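Local coordinates for protein PKS (Streptomyces sp. CNQ431, PDB 5YDA) that probably selects acyl building blocks and transfers them to the carrier protein, as the acyltransferase domain of a splenocin polyketide synthase, at residues A[363-377]-A[387-400]. Numbering follows the deposited sequence.
Sequences WERERPVLVEIGPGD and LDGEGPVTVTTMRH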
ATOM      1  N   TRP A 363       3.612  13.969   6.153  1.00 33.55           N
ATOM      2  CA  TRP A 363       5.051  14.099   6.319  1.00 35.71           C
ATOM      3  C   TRP A 363       5.399  15.202   7.306  1.00 36.17           C
ATOM      4  O   TRP A 363       6.357  15.081   8.075  1.00 37.53           O
ATOM      5  CB  TRP A 363       5.691  14.385   4.963  1.00 34.11           C
ATOM      6  CG  TRP A 363       7.157  14.612   5.061  1.00 40.27           C
ATOM      7  CD1 TRP A 363       7.820  15.813   5.018  1.00 33.91           C
ATOM      8  CD2 TRP A 363       8.153  13.606   5.238  1.00 34.19           C
ATOM      9  NE1 TRP A 363       9.170  15.604   5.149  1.00 37.55           N
ATOM     10  CE2 TRP A 363       9.401  14.259   5.285  1.00 40.47           C
ATOM     11  CE3 TRP A 363       8.108  12.217   5.368  1.00 27.24           C
ATOM     12  CZ2 TRP A 363      10.592  13.566   5.450  1.00 38.74           C
ATOM     13  CZ3 TRP A 363       9.282  11.534   5.527  1.00 29.55           C
ATOM     14  CH2 TRP A 363      10.511  12.204   5.570  1.00 37.14           C
ATOM     15  N   GLU A 364       4.641  16.293   7.282  1.00 40.70           N
ATOM     16  CA  GLU A 364       5.019  17.461   8.059  1.00 42.46           C
ATOM     17  C   GLU A 364       4.825  17.228   9.551  1.00 45.22           C
ATOM     18  O   GLU A 364       5.569  17.785  10.362  1.00 49.39           O
ATOM     19  CB  GLU A 364       4.223  18.670   7.575  1.00 42.02           C
ATOM     20  CG  GLU A 364       4.910  19.987   7.844  1.00 56.54           C
ATOM     21  CD  GLU A 364       4.311  20.713   9.028  1.00 67.54           C
ATOM     22  OE1 GLU A 364       3.065  20.819   9.078  1.00 70.29           O
ATOM     23  OE2 GLU A 364       5.081  21.171   9.909  1.00 74.94           O
ATOM     24  N   ARG A 365       3.856  16.398   9.940  1.00 45.87           N
ATOM     25  CA  ARG A 365       3.699  16.122  11.362  1.00 44.16           C
ATOM     26  C   ARG A 365       4.677  15.060  11.838  1.00 46.86           C
ATOM     27  O   ARG A 365       5.356  15.248  12.852  1.00 50.97           O
ATOM     28  CB  ARG A 365       2.267  15.696  11.681  1.00 42.66           C
ATOM     29  CG  ARG A 365       1.832  16.143  13.061  1.00 47.67           C
ATOM     30  CD  ARG A 365       0.364  15.900  13.301  1.00 44.91           C
ATOM     31  NE  ARG A 365       0.061  14.482  13.469  1.00 40.19           N
ATOM     32  CZ  ARG A 365      -1.179  14.007  13.570  1.00 44.37           C
ATOM     33  NH1 ARG A 365      -2.214  14.844  13.513  1.00 37.80           N
ATOM     34  NH2 ARG A 365      -1.388  12.703  13.725  1.00 40.35           N
ATOM     35  N   GLU A 366       4.779  13.943  11.112  1.00 45.06           N
ATOM     36  CA  GLU A 366       5.493  12.772  11.615  1.00 46.54           C
ATOM     37  C   GLU A 366       6.869  12.557  10.990  1.00 45.03           C
ATOM     38  O   GLU A 366       7.724  11.932  11.627  1.00 46.17           O
ATOM     39  CB  GLU A 366       4.655  11.500  11.393  1.00 45.01           C
ATOM     40  CG  GLU A 366       3.169  11.608  11.760  1.00 46.06           C
ATOM     41  CD  GLU A 366       2.924  11.533  13.267  1.00 53.51           C
ATOM     42  OE1 GLU A 366       1.755  11.671  13.692  1.00 56.70           O
ATOM     43  OE2 GLU A 366       3.896  11.330  14.026  1.00 59.27           O
ATOM     44  N   ARG A 367       7.103  13.044   9.767  1.00 39.51           N
ATOM     45  CA  ARG A 367       8.236  12.612   8.951  1.00 36.84           C
ATOM     46  C   ARG A 367       8.434  11.098   9.034  1.00 35.95           C
ATOM     47  O   ARG A 367       9.557  10.621   9.250  1.00 33.98           O
ATOM     48  CB  ARG A 367       9.498  13.375   9.354  1.00 36.75           C
ATOM     49  CG  ARG A 367       9.485  14.806   8.784  1.00 46.24           C
ATOM     50  CD  ARG A 367      10.671  15.654   9.203  1.00 51.11           C
ATOM     51  NE  ARG A 367      11.924  14.919   9.110  1.00 55.12           N
ATOM     52  CZ  ARG A 367      12.764  14.988   8.078  1.00 63.83           C
ATOM     53  NH1 ARG A 367      12.491  15.766   7.032  1.00 57.76           N
ATOM     54  NH2 ARG A 367      13.884  14.276   8.096  1.00 62.24           N
ATOM     55  N   PRO A 368       7.383  10.308   8.823  1.00 32.44           N
ATOM     56  CA  PRO A 368       7.475   8.872   9.089  1.00 29.30           C
ATOM     57  C   PRO A 368       8.070   8.103   7.916  1.00 28.24           C
ATOM     58  O   PRO A 368       8.132   8.586   6.784  1.00 25.42           O
ATOM     59  CB  PRO A 368       6.017   8.481   9.316  1.00 28.75           C
ATOM     60  CG  PRO A 368       5.274   9.380   8.363  1.00 33.07           C
ATOM     61  CD  PRO A 368       6.075  10.664   8.243  1.00 29.14           C
ATOM     62  N   VAL A 369       8.543   6.890   8.228  1.00 23.94           N
ATOM     63  CA  VAL A 369       8.774   5.889   7.198  1.00 23.41           C
ATOM     64  C   VAL A 369       7.464   5.646   6.454  1.00 25.76           C
ATOM     65  O   VAL A 369       6.403   5.462   7.066  1.00 26.90           O
ATOM     66  CB  VAL A 369       9.322   4.596   7.827  1.00 27.57           C
ATOM     67  CG1 VAL A 369       9.586   3.536   6.752  1.00 22.58           C
ATOM     68  CG2 VAL A 369      10.602   4.863   8.645  1.00 20.42           C
ATOM     69  N   LEU A 370       7.523   5.662   5.129  1.00 23.97           N
ATOM     70  CA  LEU A 370       6.337   5.476   4.298  1.00 25.16           C
ATOM     71  C   LEU A 370       6.293   4.032   3.794  1.00 23.26           C
ATOM     72  O   LEU A 370       7.172   3.604   3.032  1.00 25.14           O
ATOM     73  CB  LEU A 370       6.338   6.461   3.132  1.00 24.52           C
ATOM     74  CG  LEU A 370       6.465   7.929   3.512  1.00 24.84           C
ATOM     75  CD1 LEU A 370       6.331   8.799   2.277  1.00 27.15           C
ATOM     76  CD2 LEU A 370       5.412   8.294   4.541  1.00 26.51           C
ATOM     77  N   VAL A 371       5.276   3.289   4.215  1.00 19.00           N
ATOM     78  CA  VAL A 371       5.168   1.864   3.938  1.00 18.43           C
ATOM     79  C   VAL A 371       3.938   1.676   3.070  1.00 21.06           C
ATOM     80  O   VAL A 371       2.802   1.873   3.532  1.00 18.21           O
ATOM     81  CB  VAL A 371       5.073   1.022   5.219  1.00 21.64           C
ATOM     82  CG1 VAL A 371       5.060  -0.464   4.886  1.00 17.32           C
ATOM     83  CG2 VAL A 371       6.217   1.350   6.162  1.00 20.00           C
ATOM     84  N   GLU A 372       4.162   1.339   1.806  1.00 18.97           N
ATOM     85  CA  GLU A 372       3.059   1.073   0.896  1.00 23.73           C
ATOM     86  C   GLU A 372       2.535  -0.334   1.164  1.00 23.48           C
ATOM     87  O   GLU A 372       3.316  -1.289   1.234  1.00 23.79           O
ATOM     88  CB  GLU A 372       3.515   1.218  -0.558  1.00 20.28           C
ATOM     89  CG  GLU A 372       2.401   1.068  -1.559  1.00 22.33           C
ATOM     90  CD  GLU A 372       2.613   1.873  -2.843  1.00 25.35           C
ATOM     91  OE1 GLU A 372       3.726   2.421  -3.067  1.00 23.28           O
ATOM     92  OE2 GLU A 372       1.656   1.929  -3.643  1.00 24.75           O
ATOM     93  N   ILE A 373       1.218  -0.452   1.325  1.00 22.07           N
ATOM     94  CA  ILE A 373       0.543  -1.692   1.696  1.00 19.78           C
ATOM     95  C   ILE A 373      -0.293  -2.118   0.503  1.00 19.24           C
ATOM     96  O   ILE A 373      -1.384  -1.586   0.278  1.00 23.66           O
ATOM     97  CB  ILE A 373      -0.348  -1.508   2.931  1.00 21.17           C
ATOM     98  CG1 ILE A 373       0.468  -0.985   4.107  1.00 19.50           C
ATOM     99  CG2 ILE A 373      -1.125  -2.803   3.273  1.00 14.95           C
ATOM    100  CD1 ILE A 373       1.605  -1.870   4.449  1.00 22.49           C
ATOM    101  N   GLY A 374       0.167  -3.114  -0.226  1.00 19.89           N
ATOM    102  CA  GLY A 374      -0.533  -3.561  -1.407  1.00 19.85           C
ATOM    103  C   GLY A 374       0.449  -3.730  -2.543  1.00 20.87           C
ATOM    104  O   GLY A 374       1.634  -3.395  -2.414  1.00 21.87           O
ATOM    105  N   PRO A 375      -0.016  -4.249  -3.678  1.00 21.98           N
ATOM    106  CA  PRO A 375       0.911  -4.556  -4.784  1.00 20.39           C
ATOM    107  C   PRO A 375       1.450  -3.291  -5.432  1.00 21.45           C
ATOM    108  O   PRO A 375       0.689  -2.387  -5.788  1.00 24.47           O
ATOM    109  CB  PRO A 375       0.046  -5.362  -5.767  1.00 15.93           C
ATOM    110  CG  PRO A 375      -1.337  -4.882  -5.529  1.00 26.19           C
ATOM    111  CD  PRO A 375      -1.407  -4.597  -4.014  1.00 22.40           C
ATOM    112  N   GLY A 376       2.766  -3.241  -5.593  1.00 23.69           N
ATOM    113  CA  GLY A 376       3.414  -2.223  -6.395  1.00 22.23           C
ATOM    114  C   GLY A 376       3.995  -1.079  -5.579  1.00 29.90           C
ATOM    115  O   GLY A 376       4.159  -1.136  -4.353  1.00 26.25           O
ATOM    116  N   ASP A 377       4.305  -0.003  -6.302  1.00 27.26           N
ATOM    117  CA  ASP A 377       4.944   1.165  -5.720  1.00 22.59           C
ATOM    118  C   ASP A 377       4.318   2.444  -6.257  1.00 24.22           C
ATOM    119  O   ASP A 377       4.986   3.480  -6.341  1.00 24.78           O
ATOM    120  CB  ASP A 377       6.449   1.164  -6.002  1.00 26.49           C
ATOM    121  CG  ASP A 377       6.767   1.250  -7.502  1.00 32.91           C
ATOM    122  OD1 ASP A 377       5.830   1.254  -8.341  1.00 29.71           O
ATOM    123  OD2 ASP A 377       7.961   1.304  -7.842  1.00 38.34           O
ATOM    124  N   LEU A 387       7.536  14.866  -2.026  1.00 25.15           N
ATOM    125  CA  LEU A 387       8.387  15.072  -0.861  1.00 31.13           C
ATOM    126  C   LEU A 387       9.854  15.272  -1.227  1.00 33.42           C
ATOM    127  O   LEU A 387      10.711  15.249  -0.346  1.00 38.32           O
ATOM    128  CB  LEU A 387       8.259  13.888   0.099  1.00 27.72           C
ATOM    129  CG  LEU A 387       7.236  13.912   1.231  1.00 33.90           C
ATOM    130  CD1 LEU A 387       6.169  14.941   1.003  1.00 30.24           C
ATOM    131  CD2 LEU A 387       6.631  12.536   1.438  1.00 25.76           C
ATOM    132  N   ASP A 388      10.162  15.409  -2.508  1.00 35.80           N
ATOM    133  CA  ASP A 388      11.499  15.783  -2.966  1.00 41.99           C
ATOM    134  C   ASP A 388      11.887  17.138  -2.361  1.00 44.75           C
ATOM    135  O   ASP A 388      11.044  18.036  -2.325  1.00 54.59           O
ATOM    136  CB  ASP A 388      11.483  15.855  -4.501  1.00 40.34           C
ATOM    137  CG  ASP A 388      12.857  16.014  -5.104  1.00 48.14           C
ATOM    138  OD1 ASP A 388      13.328  17.176  -5.203  1.00 46.93           O
ATOM    139  OD2 ASP A 388      13.442  14.972  -5.503  1.00 44.53           O
ATOM    140  N   GLY A 389      13.088  17.319  -1.823  1.00 42.61           N
ATOM    141  CA  GLY A 389      13.982  16.289  -1.373  1.00 40.56           C
ATOM    142  C   GLY A 389      14.039  16.495   0.136  1.00 48.69           C
ATOM    143  O   GLY A 389      14.938  17.134   0.681  1.00 40.59           O
ATOM    144  N   GLU A 390      13.004  15.999   0.798  1.00 41.58           N
ATOM    145  CA  GLU A 390      12.992  15.824   2.238  1.00 40.91           C
ATOM    146  C   GLU A 390      13.657  14.511   2.647  1.00 40.73           C
ATOM    147  O   GLU A 390      13.730  14.211   3.841  1.00 38.60           O
ATOM    148  CB  GLU A 390      11.550  15.860   2.739  1.00 41.41           C
ATOM    149  CG  GLU A 390      10.822  17.144   2.360  1.00 45.54           C
ATOM    150  CD  GLU A 390      11.296  18.340   3.166  1.00 50.56           C
ATOM    151  OE1 GLU A 390      11.387  18.226   4.410  1.00 53.51           O
ATOM    152  OE2 GLU A 390      11.583  19.391   2.549  1.00 67.76           O
ATOM    153  N   GLY A 391      14.102  13.716   1.676  1.00 40.81           N
ATOM    154  CA  GLY A 391      14.622  12.394   1.935  1.00 35.29           C
ATOM    155  C   GLY A 391      13.693  11.433   2.674  1.00 34.48           C
ATOM    156  O   GLY A 391      14.082  10.874   3.696  1.00 41.71           O
ATOM    157  N   PRO A 392      12.480  11.182   2.171  1.00 32.95           N
ATOM    158  CA  PRO A 392      11.635  10.177   2.829  1.00 34.81           C
ATOM    159  C   PRO A 392      12.256   8.793   2.684  1.00 28.98           C
ATOM    160  O   PRO A 392      12.923   8.494   1.693  1.00 26.42           O
ATOM    161  CB  PRO A 392      10.308  10.275   2.070  1.00 31.78           C
ATOM    162  CG  PRO A 392      10.743  10.586   0.698  1.00 27.57           C
ATOM    163  CD  PRO A 392      11.920  11.560   0.862  1.00 29.44           C
ATOM    164  N   VAL A 393      12.080   7.969   3.708  1.00 26.84           N
ATOM    165  CA  VAL A 393      12.382   6.547   3.611  1.00 22.57           C
ATOM    166  C   VAL A 393      11.092   5.840   3.237  1.00 26.60           C
ATOM    167  O   VAL A 393      10.060   6.025   3.893  1.00 26.28           O
ATOM    168  CB  VAL A 393      12.954   5.994   4.924  1.00 25.59           C
ATOM    169  CG1 VAL A 393      13.276   4.499   4.783  1.00 22.68           C
ATOM    170  CG2 VAL A 393      14.186   6.765   5.330  1.00 25.57           C
ATOM    171  N   THR A 394      11.132   5.069   2.158  1.00 21.75           N
ATOM    172  CA  THR A 394       9.950   4.378   1.681  1.00 24.46           C
ATOM    173  C   THR A 394      10.245   2.892   1.667  1.00 23.91           C
ATOM    174  O   THR A 394      11.396   2.467   1.505  1.00 22.96           O
ATOM    175  CB  THR A 394       9.497   4.855   0.272  1.00 25.39           C
ATOM    176  OG1 THR A 394      10.483   4.520  -0.714  1.00 22.31           O
ATOM    177  CG2 THR A 394       9.262   6.362   0.264  1.00 28.22           C
ATOM    178  N   VAL A 395       9.199   2.115   1.897  1.00 19.80           N
ATOM    179  CA  VAL A 395       9.300   0.670   1.980  1.00 23.50           C
ATOM    180  C   VAL A 395       8.172   0.093   1.159  1.00 23.59           C
ATOM    181  O   VAL A 395       7.018   0.521   1.279  1.00 24.05           O
ATOM    182  CB  VAL A 395       9.208   0.147   3.423  1.00 23.47           C
ATOM    183  CG1 VAL A 395       9.120  -1.387   3.415  1.00 22.08           C
ATOM    184  CG2 VAL A 395      10.384   0.643   4.248  1.00 21.09           C
ATOM    185  N   THR A 396       8.503  -0.872   0.339  1.00 21.06           N
ATOM    186  CA  THR A 396       7.543  -1.519  -0.518  1.00 24.63           C
ATOM    187  C   THR A 396       7.319  -2.936  -0.004  1.00 23.51           C
ATOM    188  O   THR A 396       8.201  -3.550   0.599  1.00 22.13           O
ATOM    189  CB  THR A 396       8.048  -1.449  -1.965  1.00 22.14           C
ATOM    190  OG1 THR A 396       7.086  -0.729  -2.736  1.00 38.70           O
ATOM    191  CG2 THR A 396       8.308  -2.791  -2.551  1.00 25.78           C
ATOM    192  N   THR A 397       6.130  -3.449  -0.240  1.00 20.79           N
ATOM    193  CA  THR A 397       5.633  -4.551   0.556  1.00 24.32           C
ATOM    194  C   THR A 397       5.068  -5.704  -0.277  1.00 24.58           C
ATOM    195  O   THR A 397       5.017  -6.839   0.215  1.00 21.70           O
ATOM    196  CB  THR A 397       4.598  -3.966   1.542  1.00 25.48           C
ATOM    197  OG1 THR A 397       4.992  -4.175   2.899  1.00 29.81           O
ATOM    198  CG2 THR A 397       3.223  -4.389   1.288  1.00 19.18           C
ATOM    199  N   MET A 398       4.734  -5.480  -1.540  1.00 21.37           N
ATOM    200  CA  MET A 398       4.223  -6.550  -2.382  1.00 26.39           C
ATOM    201  C   MET A 398       4.597  -6.248  -3.834  1.00 25.81           C
ATOM    202  O   MET A 398       4.498  -5.097  -4.292  1.00 23.77           O
ATOM    203  CB  MET A 398       2.696  -6.701  -2.184  1.00 20.93           C
ATOM    204  CG  MET A 398       1.984  -7.631  -3.156  1.00 22.01           C
ATOM    205  SD  MET A 398       0.263  -7.996  -2.653  1.00 23.05           S
ATOM    206  CE  MET A 398       0.574  -9.076  -1.257  1.00 20.32           C
ATOM    207  N   ARG A 399       5.012  -7.291  -4.548  1.00 23.90           N
ATOM    208  CA  ARG A 399       5.555  -7.148  -5.895  1.00 23.21           C
ATOM    209  C   ARG A 399       4.469  -6.755  -6.896  1.00 24.98           C
ATOM    210  O   ARG A 399       3.273  -6.975  -6.680  1.00 23.11           O
ATOM    211  CB  ARG A 399       6.185  -8.465  -6.350  1.00 21.91           C
ATOM    212  CG  ARG A 399       5.125  -9.548  -6.550  1.00 26.66           C
ATOM    213  CD  ARG A 399       5.710 -10.909  -6.838  1.00 27.98           C
ATOM    214  NE  ARG A 399       4.675 -11.933  -6.887  1.00 25.79           N
ATOM    215  CZ  ARG A 399       3.920 -12.186  -7.957  1.00 28.62           C
ATOM    216  NH1 ARG A 399       4.079 -11.490  -9.076  1.00 29.37           N
ATOM    217  NH2 ARG A 399       2.999 -13.135  -7.912  1.00 27.08           N
ATOM    218  N   HIS A 400       4.915  -6.194  -8.025  1.00 29.50           N
ATOM    219  CA  HIS A 400       4.075  -5.969  -9.197  1.00 29.60           C
ATOM    220  C   HIS A 400       3.702  -7.294  -9.853  1.00 26.40           C
ATOM    221  O   HIS A 400       4.361  -8.316  -9.654  1.00 24.25           O
ATOM    222  CB  HIS A 400       4.791  -5.091 -10.235  1.00 30.15           C
ATOM    223  CG  HIS A 400       4.742  -3.626  -9.931  1.00 39.81           C
ATOM    224  ND1 HIS A 400       5.833  -2.928  -9.457  1.00 44.03           N
ATOM    225  CD2 HIS A 400       3.734  -2.725 -10.042  1.00 41.93           C
ATOM    226  CE1 HIS A 400       5.501  -1.657  -9.297  1.00 41.95           C
ATOM    227  NE2 HIS A 400       4.232  -1.508  -9.640  1.00 40.17           N
TER
HETATM  228  O   HOH W   1      10.718   8.834   6.077  1.00 28.44           O
HETATM  229  O   HOH W   2       3.978  -2.654  -2.002  1.00 20.62           O
HETATM  230  O   HOH W   3       2.964   0.660  -9.602  1.00 45.64           O
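The indole of Trp363 is wedged between Leu387 and the aliphatic part of Arg367. With its CG anti to the backbone N (chi1 177°), the ring swings across to 387-400, where Leu387 CG makes a CH-pi contact over the five-membered ring, 4.2 Å from its centroid. Arg367 CG lies on the opposite face, and the Arg367 guanidinium turns back to face Trp363 CZ2 while forming a long salt bridge, NH1 to Glu390 OE1 at 3.8 Å. Pro392 crosses the far end of the indole at about a right angle, its CB 3.8 Å from Trp363 CZ3. Leu370 CD1 and Leu387 CD2 meet tip to tip on the Leu387 side of the indole.

Parallel strand pairing follows: Leu370 N bonds Val393 O at 2.8 Å, Val395 N donates to Leu370 O, and Val395 O accepts from Glu372 N. A water links Pro368 O to Val393 N. At the other end Gly376 N donates to Met398 O (2.9 Å), and Gly376 CA packs over the His400 ring, 3.6 Å from its centroid. Asp377 OD1 lies near that ring's plane, 3.1 Å from His400 CE1, the carboxylate turned 82° from it; a water donates to OD1.

Strands 369-372 and 394-395, joined by helix 378-387, form a parallel beta-alpha-beta edge of the acyltransferase sheet, 394-395 outermost: strand 112-116 flanks 369-372, Leu370 packs on helix 378-387, and Met398 on helix 169-188.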